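Local coordinates for protein A-adding tRNA nucleotidyltransferase (Aquifex aeolicus, PDB 4WBY) that adds the terminal adenosine to tRNAs ending in CC, using ATP and magnesium to complete the 3' CCA end, at residues R166-L171 / E224-Y229; R218-L223 / W272-I277. All coordinates share one frame; numbering follows the deposited sequence.

How the contacts relate
Helix 219-228 serves both contacts: the segment 224-229 at its C-terminal end packs on helix 165-177 in contact 1, while 218-223 at its N-terminal end packs on helix 271-278 in contact 2. The two centres lie about 13 Å apart, and the contacts meet where Leu171 O comes 3.8 Å from Ile222 CG1. Contact 1 includes part of the ATP-binding segment itself, residues 166-171, and its Leu168 side chain is about 8 Å from that of Arg205, another ATP-binding residue. Contact 2 holds none of the ATP-binding residues, but the side chain of Phe219 is about 8 Å from that of the ATP-binding Arg172.

Contact 1: R166-L171 / E224-Y229; sequences RILRAL and ELYRKY
Leu171 wedges its forked end between the rings of Tyr226 and Tyr229. Its CG lies anti to the carbonyl carbon (chi1 -56°), and from there the branches part: CD1 approaches Tyr226 CD1 obliquely at 3.9 Å, and CD2 meets Tyr229 CD2, also at a slant, at 3.7 Å. At the root of the same side chain, Leu171 CB abuts Leu225 CB at 4.0 Å, while Leu225 CD1 reaches back to within 3.4 Å of Leu171 O. Leu168 comes to Tyr226 from another direction: the two side chains cross at about a right angle, and Leu168 CD2 sits over one ring face, 4.0 Å from Tyr226 CE1. No direct hydrogen bond joins the segments; a water spans them instead. It accepts from Tyr226 OH at 2.6 Å, in the plane of the ring, and donates to Leu168 O at 2.8 Å, which ties the phenol to the helix backbone. A phenylalanine in place of Tyr226 would probably keep the apolar packing but leave this water without its donor and the ring without its polar anchor. Tyr229 is held at its far end by a hydrogen bond between its OH and Glu186. Away from the interface, Arg227 grips Glu224 side-on, NE and NH2 both bonding to OE1 within the guanidinium plane. The short helix segments cross at a wide angle, 132° between their N-to-C directions, with axes 10.0 Å apart; Leu206 and Ile210 of helix 203-214 touch Leu168, and Ala213 touches Tyr226. All of 166-171 belongs to the ATP-binding segment, Leu168 and Leu171 carrying the helix packing; Glu162, Asp163 and Arg166 fit the EDxxR motif of class II tRNA nucleotidyltransferases, backed by leucine and tyrosine side chains of 224-229.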
ATOM      1  N   ARG A 166     -11.420   6.169  -8.096  1.00 12.13           N
ATOM      2  CA  ARG A 166     -10.258   6.807  -8.715  1.00 12.52           C
ATOM      3  C   ARG A 166      -9.861   8.111  -8.036  1.00 12.19           C
ATOM      4  O   ARG A 166      -8.730   8.552  -8.188  1.00 13.22           O
ATOM      5  CB  ARG A 166     -10.511   7.064 -10.201  1.00 12.75           C
ATOM      6  CG  ARG A 166     -10.592   5.795 -11.018  1.00 13.64           C
ATOM      7  CD  ARG A 166     -10.973   6.117 -12.446  1.00 15.32           C
ATOM      8  NE  ARG A 166     -11.067   4.915 -13.255  1.00 17.85           N
ATOM      9  CZ  ARG A 166     -11.883   4.787 -14.302  1.00 21.68           C
ATOM     10  NH1 ARG A 166     -12.691   5.786 -14.665  1.00 23.38           N
ATOM     11  NH2 ARG A 166     -11.906   3.653 -14.971  1.00 26.41           N
ATOM     12  N   ILE A 167     -10.791   8.735  -7.316  1.00 11.85           N
ATOM     13  CA  ILE A 167     -10.458   9.911  -6.511  1.00 12.30           C
ATOM     14  C   ILE A 167      -9.340   9.565  -5.525  1.00 12.58           C
ATOM     15  O   ILE A 167      -8.333  10.273  -5.421  1.00 14.05           O
ATOM     16  CB  ILE A 167     -11.689  10.432  -5.738  1.00 12.74           C
ATOM     17  CG1 ILE A 167     -12.757  10.955  -6.711  1.00 13.94           C
ATOM     18  CG2 ILE A 167     -11.297  11.498  -4.701  1.00 14.93           C
ATOM     19  CD1 ILE A 167     -14.123  11.151  -6.062  1.00 16.74           C
ATOM     20  N   LEU A 168      -9.526   8.474  -4.789  1.00 12.91           N
ATOM     21  CA  LEU A 168      -8.506   8.035  -3.843  1.00 12.68           C
ATOM     22  C   LEU A 168      -7.248   7.556  -4.568  1.00 12.20           C
ATOM     23  O   LEU A 168      -6.130   7.843  -4.125  1.00 14.09           O
ATOM     24  CB  LEU A 168      -9.049   6.929  -2.923  1.00 14.01           C
ATOM     25  CG  LEU A 168     -10.204   7.292  -1.985  1.00 16.88           C
ATOM     26  CD1 LEU A 168     -10.524   6.104  -1.088  1.00 19.95           C
ATOM     27  CD2 LEU A 168      -9.910   8.533  -1.155  1.00 20.53           C
ATOM     28  N   ARG A 169      -7.423   6.823  -5.669  1.00 11.90           N
ATOM     29  CA  ARG A 169      -6.270   6.296  -6.406  1.00 12.28           C
ATOM     30  C   ARG A 169      -5.390   7.432  -6.925  1.00 11.77           C
ATOM     31  O   ARG A 169      -4.163   7.328  -6.896  1.00 12.38           O
ATOM     32  CB  ARG A 169      -6.715   5.421  -7.580  1.00 14.62           C
ATOM     33  CG  ARG A 169      -7.417   4.142  -7.176  1.00 18.10           C
ATOM     34  CD  ARG A 169      -7.810   3.310  -8.396  1.00 22.53           C
ATOM     35  NE  ARG A 169      -6.685   3.007  -9.268  1.00 26.05           N
ATOM     36  CZ  ARG A 169      -5.936   1.911  -9.181  1.00 27.93           C
ATOM     37  NH1 ARG A 169      -6.179   1.002  -8.241  1.00 28.07           N
ATOM     38  NH2 ARG A 169      -4.935   1.726 -10.034  1.00 27.98           N
ATOM     39  N   ALA A 170      -6.016   8.513  -7.392  1.00 11.56           N
ATOM     40  CA  ALA A 170      -5.256   9.661  -7.894  1.00 11.42           C
ATOM     41  C   ALA A 170      -4.308  10.180  -6.832  1.00 11.35           C
ATOM     42  O   ALA A 170      -3.156  10.531  -7.115  1.00 13.15           O
ATOM     43  CB  ALA A 170      -6.190  10.775  -8.349  1.00 11.34           C
ATOM     44  N   LEU A 171      -4.801  10.231  -5.600  1.00 12.26           N
ATOM     45  CA  LEU A 171      -4.023  10.783  -4.505  1.00 12.67           C
ATOM     46  C   LEU A 171      -2.936   9.803  -4.066  1.00 13.25           C
ATOM     47  O   LEU A 171      -1.848  10.222  -3.667  1.00 13.07           O
ATOM     48  CB  LEU A 171      -4.953  11.152  -3.343  1.00 13.06           C
ATOM     49  CG  LEU A 171      -6.081  12.117  -3.739  1.00 12.86           C
ATOM     50  CD1 LEU A 171      -6.903  12.540  -2.526  1.00 14.71           C
ATOM     51  CD2 LEU A 171      -5.523  13.330  -4.495  1.00 15.29           C
ATOM     52  N   GLU A 224      -1.835  13.640   3.564  1.00 15.23           N
ATOM     53  CA  GLU A 224      -1.925  15.091   3.387  1.00 16.83           C
ATOM     54  C   GLU A 224      -2.799  15.455   2.187  1.00 15.57           C
ATOM     55  O   GLU A 224      -3.540  16.438   2.225  1.00 17.20           O
ATOM     56  CB  GLU A 224      -0.540  15.718   3.228  1.00 18.84           C
ATOM     57  CG  GLU A 224       0.237  15.862   4.532  1.00 21.70           C
ATOM     58  CD  GLU A 224      -0.163  17.093   5.341  1.00 24.46           C
ATOM     59  OE1 GLU A 224      -1.293  17.612   5.164  1.00 25.72           O
ATOM     60  OE2 GLU A 224       0.669  17.545   6.157  1.00 26.34           O
ATOM     61  N   LEU A 225      -2.721  14.657   1.121  1.00 15.02           N
ATOM     62  CA  LEU A 225      -3.590  14.871  -0.033  1.00 13.80           C
ATOM     63  C   LEU A 225      -5.041  14.524   0.320  1.00 14.37           C
ATOM     64  O   LEU A 225      -5.965  15.228  -0.085  1.00 15.52           O
ATOM     65  CB  LEU A 225      -3.112  14.048  -1.241  1.00 14.63           C
ATOM     66  CG  LEU A 225      -1.774  14.520  -1.823  1.00 15.15           C
ATOM     67  CD1 LEU A 225      -1.169  13.474  -2.738  1.00 17.87           C
ATOM     68  CD2 LEU A 225      -1.931  15.846  -2.560  1.00 21.19           C
ATOM     69  N   TYR A 226      -5.242  13.445   1.080  1.00 13.39           N
ATOM     70  CA  TYR A 226      -6.579  13.120   1.563  1.00 13.88           C
ATOM     71  C   TYR A 226      -7.168  14.311   2.326  1.00 14.69           C
ATOM     72  O   TYR A 226      -8.346  14.653   2.180  1.00 15.88           O
ATOM     73  CB  TYR A 226      -6.567  11.910   2.498  1.00 14.58           C
ATOM     74  CG  TYR A 226      -6.527  10.522   1.890  1.00 14.15           C
ATOM     75  CD1 TYR A 226      -6.189  10.292   0.563  1.00 14.41           C
ATOM     76  CD2 TYR A 226      -6.825   9.426   2.685  1.00 18.04           C
ATOM     77  CE1 TYR A 226      -6.158   8.988   0.047  1.00 14.60           C
ATOM     78  CE2 TYR A 226      -6.795   8.148   2.197  1.00 18.84           C
ATOM     79  CZ  TYR A 226      -6.466   7.923   0.882  1.00 15.78           C
ATOM     80  OH  TYR A 226      -6.466   6.622   0.443  1.00 16.80           O
ATOM     81  N   ARG A 227      -6.341  14.920   3.172  1.00 14.66           N
ATOM     82  CA  ARG A 227      -6.762  16.077   3.953  1.00 15.55           C
ATOM     83  C   ARG A 227      -7.107  17.258   3.040  1.00 15.67           C
ATOM     84  O   ARG A 227      -8.175  17.864   3.168  1.00 17.46           O
ATOM     85  CB  ARG A 227      -5.671  16.469   4.952  1.00 15.81           C
ATOM     86  CG  ARG A 227      -6.085  17.558   5.929  1.00 18.26           C
ATOM     87  CD  ARG A 227      -5.046  17.737   7.025  1.00 20.63           C
ATOM     88  NE  ARG A 227      -3.824  18.383   6.545  1.00 27.53           N
ATOM     89  CZ  ARG A 227      -3.609  19.694   6.577  1.00 32.51           C
ATOM     90  NH1 ARG A 227      -4.540  20.509   7.050  1.00 34.78           N
ATOM     91  NH2 ARG A 227      -2.465  20.190   6.126  1.00 33.18           N
ATOM     92  N   LYS A 228      -6.202  17.573   2.113  1.00 16.85           N
ATOM     93  CA  LYS A 228      -6.399  18.685   1.188  1.00 18.34           C
ATOM     94  C   LYS A 228      -7.719  18.593   0.421  1.00 16.45           C
ATOM     95  O   LYS A 228      -8.404  19.608   0.234  1.00 19.15           O
ATOM     96  CB  LYS A 228      -5.233  18.759   0.200  1.00 18.84           C
ATOM     97  CG  LYS A 228      -5.340  19.878  -0.830  1.00 21.48           C
ATOM     98  CD  LYS A 228      -4.080  19.954  -1.680  1.00 24.37           C
ATOM     99  CE  LYS A 228      -4.196  21.017  -2.760  1.00 28.25           C
ATOM    100  NZ  LYS A 228      -2.894  21.295  -3.431  1.00 34.64           N
ATOM    101  N   TYR A 229      -8.064  17.383  -0.026  1.00 15.72           N
ATOM    102  CA  TYR A 229      -9.243  17.196  -0.867  1.00 16.36           C
ATOM    103  C   TYR A 229     -10.453  16.667  -0.100  1.00 17.22           C
ATOM    104  O   TYR A 229     -11.479  16.329  -0.702  1.00 18.72           O
ATOM    105  CB  TYR A 229      -8.890  16.292  -2.056  1.00 16.58           C
ATOM    106  CG  TYR A 229      -7.891  16.980  -2.956  1.00 15.01           C
ATOM    107  CD1 TYR A 229      -8.249  18.120  -3.674  1.00 16.60           C
ATOM    108  CD2 TYR A 229      -6.580  16.528  -3.058  1.00 16.34           C
ATOM    109  CE1 TYR A 229      -7.325  18.783  -4.486  1.00 17.20           C
ATOM    110  CE2 TYR A 229      -5.658  17.174  -3.867  1.00 17.98           C
ATOM    111  CZ  TYR A 229      -6.031  18.299  -4.577  1.00 17.36           C
ATOM    112  OH  TYR A 229      -5.104  18.938  -5.374  1.00 19.25           O
TER
HETATM  113  O   HOH W   1      -5.528   6.158  -1.959  1.00 15.62           O

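Contact 2: R218-L223 / W272-I277; sequences RFLEIL and WLYLLI
Phe219 and Tyr274 form the dense centre of this helix pair. The edge of the Phe219 ring is directed at the face of Tyr274 in an offset edge-to-face stack, with ring centroids 6.0 Å apart and planes at 86°. The offset brings the phenylalanine close to the root of the tyrosine as well: Phe219 CE2 lies 3.7 Å from Tyr274 CB, and Phe219 CD2 is 4.1 Å from Tyr274 CG. The two side chains slide past each other in opposite directions, an approach that Phe219 reaches with CG anti to its backbone nitrogen (chi1 -172°). One turn on, Leu223 packs on Phe219 from within its own helix, its CD1 3.8 Å above the ring plane near the rim; the same methyl touches Tyr274 CB at 4.1 Å and closes a three-residue apolar cluster. Around this centre the fit is looser. Leu220 CB comes obliquely to 4.2 Å from Tyr274 CE1, and the backbone nitrogen of Leu275 stands at the edge of the Phe219 ring, 4.4 Å from CE2, without a hydrogen bond. The axes of the short segments are 11.1 Å apart and run at 33°, with the Phe219 and Tyr274 side chains lying between them. The more open flank belongs to Arg218 and Glu221, both partly exposed. There Arg218, at the N-cap position, bonds through NE to Glu221 OE1, meeting it from above the carboxylate plane, and Glu221 OE2 has a second charged partner in Arg253 of helix 243-262. That helix also packs on Leu220 and Tyr274. The whole is aromatic-centred packing of two roughly parallel helices in the helical region that comes later in the chain than the mixed beta sheet.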
ATOM      1  N   ARG A 218       5.116   6.416   1.144  1.00 16.85           N
ATOM      2  CA  ARG A 218       4.712   7.810   1.264  1.00 16.37           C
ATOM      3  C   ARG A 218       3.260   7.956   1.742  1.00 15.62           C
ATOM      4  O   ARG A 218       2.555   8.876   1.336  1.00 16.85           O
ATOM      5  CB  ARG A 218       4.891   8.524  -0.085  1.00 18.58           C
ATOM      6  CG  ARG A 218       6.318   8.541  -0.607  1.00 25.69           C
ATOM      7  CD  ARG A 218       7.144   9.670  -0.014  1.00 36.75           C
ATOM      8  NE  ARG A 218       7.447   9.467   1.400  1.00 45.30           N
ATOM      9  CZ  ARG A 218       8.394   8.652   1.855  1.00 50.12           C
ATOM     10  NH1 ARG A 218       9.131   7.948   1.006  1.00 49.58           N
ATOM     11  NH2 ARG A 218       8.597   8.535   3.160  1.00 54.69           N
ATOM     12  N   PHE A 219       2.809   7.054   2.608  1.00 15.62           N
ATOM     13  CA  PHE A 219       1.448   7.143   3.139  1.00 15.96           C
ATOM     14  C   PHE A 219       1.160   8.509   3.788  1.00 15.70           C
ATOM     15  O   PHE A 219       0.070   9.035   3.623  1.00 16.07           O
ATOM     16  CB  PHE A 219       1.197   6.002   4.136  1.00 15.64           C
ATOM     17  CG  PHE A 219      -0.236   5.881   4.612  1.00 15.98           C
ATOM     18  CD1 PHE A 219      -1.308   6.097   3.750  1.00 17.26           C
ATOM     19  CD2 PHE A 219      -0.503   5.484   5.916  1.00 17.07           C
ATOM     20  CE1 PHE A 219      -2.626   5.956   4.201  1.00 17.28           C
ATOM     21  CE2 PHE A 219      -1.815   5.341   6.378  1.00 18.27           C
ATOM     22  CZ  PHE A 219      -2.880   5.575   5.521  1.00 18.47           C
ATOM     23  N   LEU A 220       2.116   9.079   4.519  1.00 17.05           N
ATOM     24  CA  LEU A 220       1.871  10.381   5.143  1.00 16.79           C
ATOM     25  C   LEU A 220       1.590  11.458   4.086  1.00 16.54           C
ATOM     26  O   LEU A 220       0.679  12.267   4.252  1.00 16.90           O
ATOM     27  CB  LEU A 220       3.045  10.806   6.037  1.00 18.55           C
ATOM     28  CG  LEU A 220       2.827  12.134   6.778  1.00 20.26           C
ATOM     29  CD1 LEU A 220       1.473  12.163   7.500  1.00 21.08           C
ATOM     30  CD2 LEU A 220       3.958  12.402   7.759  1.00 22.94           C
ATOM     31  N   GLU A 221       2.349  11.453   2.991  1.00 16.55           N
ATOM     32  CA  GLU A 221       2.093  12.408   1.917  1.00 16.25           C
ATOM     33  C   GLU A 221       0.718  12.175   1.299  1.00 15.86           C
ATOM     34  O   GLU A 221       0.018  13.125   0.923  1.00 16.42           O
ATOM     35  CB  GLU A 221       3.170  12.315   0.836  1.00 17.48           C
ATOM     36  CG  GLU A 221       4.496  12.969   1.216  1.00 19.75           C
ATOM     37  CD  GLU A 221       5.425  12.091   2.038  1.00 23.22           C
ATOM     38  OE1 GLU A 221       5.045  10.955   2.395  1.00 20.97           O
ATOM     39  OE2 GLU A 221       6.551  12.560   2.331  1.00 25.53           O
ATOM     40  N   ILE A 222       0.333  10.910   1.183  1.00 14.75           N
ATOM     41  CA  ILE A 222      -0.979  10.586   0.647  1.00 14.52           C
ATOM     42  C   ILE A 222      -2.069  11.082   1.603  1.00 14.19           C
ATOM     43  O   ILE A 222      -3.076  11.644   1.162  1.00 14.98           O
ATOM     44  CB  ILE A 222      -1.113   9.077   0.388  1.00 13.41           C
ATOM     45  CG1 ILE A 222      -0.118   8.642  -0.701  1.00 14.79           C
ATOM     46  CG2 ILE A 222      -2.535   8.707  -0.019  1.00 14.52           C
ATOM     47  CD1 ILE A 222       0.064   7.130  -0.813  1.00 16.39           C
ATOM     48  N   LEU A 223      -1.865  10.897   2.907  1.00 14.89           N
ATOM     49  CA  LEU A 223      -2.806  11.413   3.896  1.00 16.12           C
ATOM     50  C   LEU A 223      -2.937  12.935   3.823  1.00 15.58           C
ATOM     51  O   LEU A 223      -4.027  13.469   4.014  1.00 15.90           O
ATOM     52  CB  LEU A 223      -2.403  11.000   5.318  1.00 15.19           C
ATOM     53  CG  LEU A 223      -2.612   9.512   5.616  1.00 16.50           C
ATOM     54  CD1 LEU A 223      -2.063   9.152   6.997  1.00 19.11           C
ATOM     55  CD2 LEU A 223      -4.080   9.118   5.490  1.00 17.22           C
ATOM     56  N   TRP A 272      -0.477   0.977   9.470  1.00 17.23           N
ATOM     57  CA  TRP A 272      -1.615   0.846  10.372  1.00 17.83           C
ATOM     58  C   TRP A 272      -1.513   1.791  11.569  1.00 19.94           C
ATOM     59  O   TRP A 272      -2.533   2.220  12.103  1.00 20.23           O
ATOM     60  CB  TRP A 272      -1.745  -0.594  10.872  1.00 17.71           C
ATOM     61  CG  TRP A 272      -2.142  -1.560   9.811  1.00 16.53           C
ATOM     62  CD1 TRP A 272      -1.333  -2.450   9.173  1.00 16.41           C
ATOM     63  CD2 TRP A 272      -3.452  -1.730   9.250  1.00 16.50           C
ATOM     64  NE1 TRP A 272      -2.056  -3.172   8.259  1.00 17.86           N
ATOM     65  CE2 TRP A 272      -3.360  -2.750   8.284  1.00 16.02           C
ATOM     66  CE3 TRP A 272      -4.693  -1.124   9.479  1.00 17.73           C
ATOM     67  CZ2 TRP A 272      -4.461  -3.176   7.536  1.00 17.64           C
ATOM     68  CZ3 TRP A 272      -5.789  -1.548   8.739  1.00 17.38           C
ATOM     69  CH2 TRP A 272      -5.667  -2.570   7.781  1.00 18.06           C
ATOM     70  N   LEU A 273      -0.292   2.123  11.983  1.00 19.79           N
ATOM     71  CA  LEU A 273      -0.108   3.067  13.086  1.00 20.62           C
ATOM     72  C   LEU A 273      -0.606   4.464  12.732  1.00 21.71           C
ATOM     73  O   LEU A 273      -1.185   5.150  13.570  1.00 20.98           O
ATOM     74  CB  LEU A 273       1.360   3.145  13.498  1.00 23.79           C
ATOM     75  CG  LEU A 273       2.007   1.868  14.022  1.00 27.65           C
ATOM     76  CD1 LEU A 273       3.439   2.152  14.460  1.00 31.20           C
ATOM     77  CD2 LEU A 273       1.201   1.303  15.168  1.00 30.29           C
ATOM     78  N   TYR A 274      -0.363   4.896  11.500  1.00 22.56           N
ATOM     79  CA  TYR A 274      -0.900   6.165  11.041  1.00 22.87           C
ATOM     80  C   TYR A 274      -2.414   6.131  11.092  1.00 22.52           C
ATOM     81  O   TYR A 274      -3.049   7.092  11.513  1.00 23.71           O
ATOM     82  CB  TYR A 274      -0.448   6.480   9.617  1.00 23.20           C
ATOM     83  CG  TYR A 274       1.014   6.822   9.477  1.00 25.08           C
ATOM     84  CD1 TYR A 274       1.466   8.123   9.672  1.00 28.24           C
ATOM     85  CD2 TYR A 274       1.942   5.849   9.133  1.00 26.65           C
ATOM     86  CE1 TYR A 274       2.802   8.438   9.533  1.00 29.51           C
ATOM     87  CE2 TYR A 274       3.276   6.155   8.991  1.00 27.74           C
ATOM     88  CZ  TYR A 274       3.702   7.449   9.190  1.00 29.10           C
ATOM     89  OH  TYR A 274       5.032   7.751   9.044  1.00 30.75           O
ATOM     90  N   LEU A 275      -2.986   5.014  10.651  1.00 22.37           N
ATOM     91  CA  LEU A 275      -4.433   4.860  10.656  1.00 22.19           C
ATOM     92  C   LEU A 275      -4.996   4.944  12.080  1.00 18.72           C
ATOM     93  O   LEU A 275      -6.015   5.592  12.312  1.00 21.41           O
ATOM     94  CB  LEU A 275      -4.826   3.540  10.004  1.00 23.27           C
ATOM     95  CG  LEU A 275      -6.308   3.430   9.675  1.00 25.59           C
ATOM     96  CD1 LEU A 275      -6.655   4.343   8.506  1.00 32.56           C
ATOM     97  CD2 LEU A 275      -6.652   1.984   9.364  1.00 26.05           C
ATOM     98  N   LEU A 276      -4.334   4.282  13.021  1.00 19.28           N
ATOM     99  CA  LEU A 276      -4.769   4.338  14.416  1.00 18.45           C
ATOM    100  C   LEU A 276      -4.762   5.760  14.962  1.00 21.95           C
ATOM    101  O   LEU A 276      -5.689   6.159  15.663  1.00 23.71           O
ATOM    102  CB  LEU A 276      -3.885   3.462  15.306  1.00 19.76           C
ATOM    103  CG  LEU A 276      -4.002   1.958  15.056  1.00 21.37           C
ATOM    104  CD1 LEU A 276      -3.127   1.183  16.029  1.00 25.92           C
ATOM    105  CD2 LEU A 276      -5.450   1.496  15.169  1.00 27.67           C
ATOM    106  N   ILE A 277      -3.717   6.525  14.652  1.00 21.80           N
ATOM    107  CA  ILE A 277      -3.676   7.930  15.058  1.00 24.75           C
ATOM    108  C   ILE A 277      -4.807   8.721  14.381  1.00 25.39           C
ATOM    109  O   ILE A 277      -5.484   9.524  15.031  1.00 29.12           O
ATOM    110  CB  ILE A 277      -2.309   8.578  14.733  1.00 27.86           C
ATOM    111  CG1 ILE A 277      -1.195   7.953  15.586  1.00 28.22           C
ATOM    112  CG2 ILE A 277      -2.353  10.085  14.941  1.00 30.38           C
ATOM    113  CD1 ILE A 277      -1.485   7.947  17.083  1.00 29.99           C
TER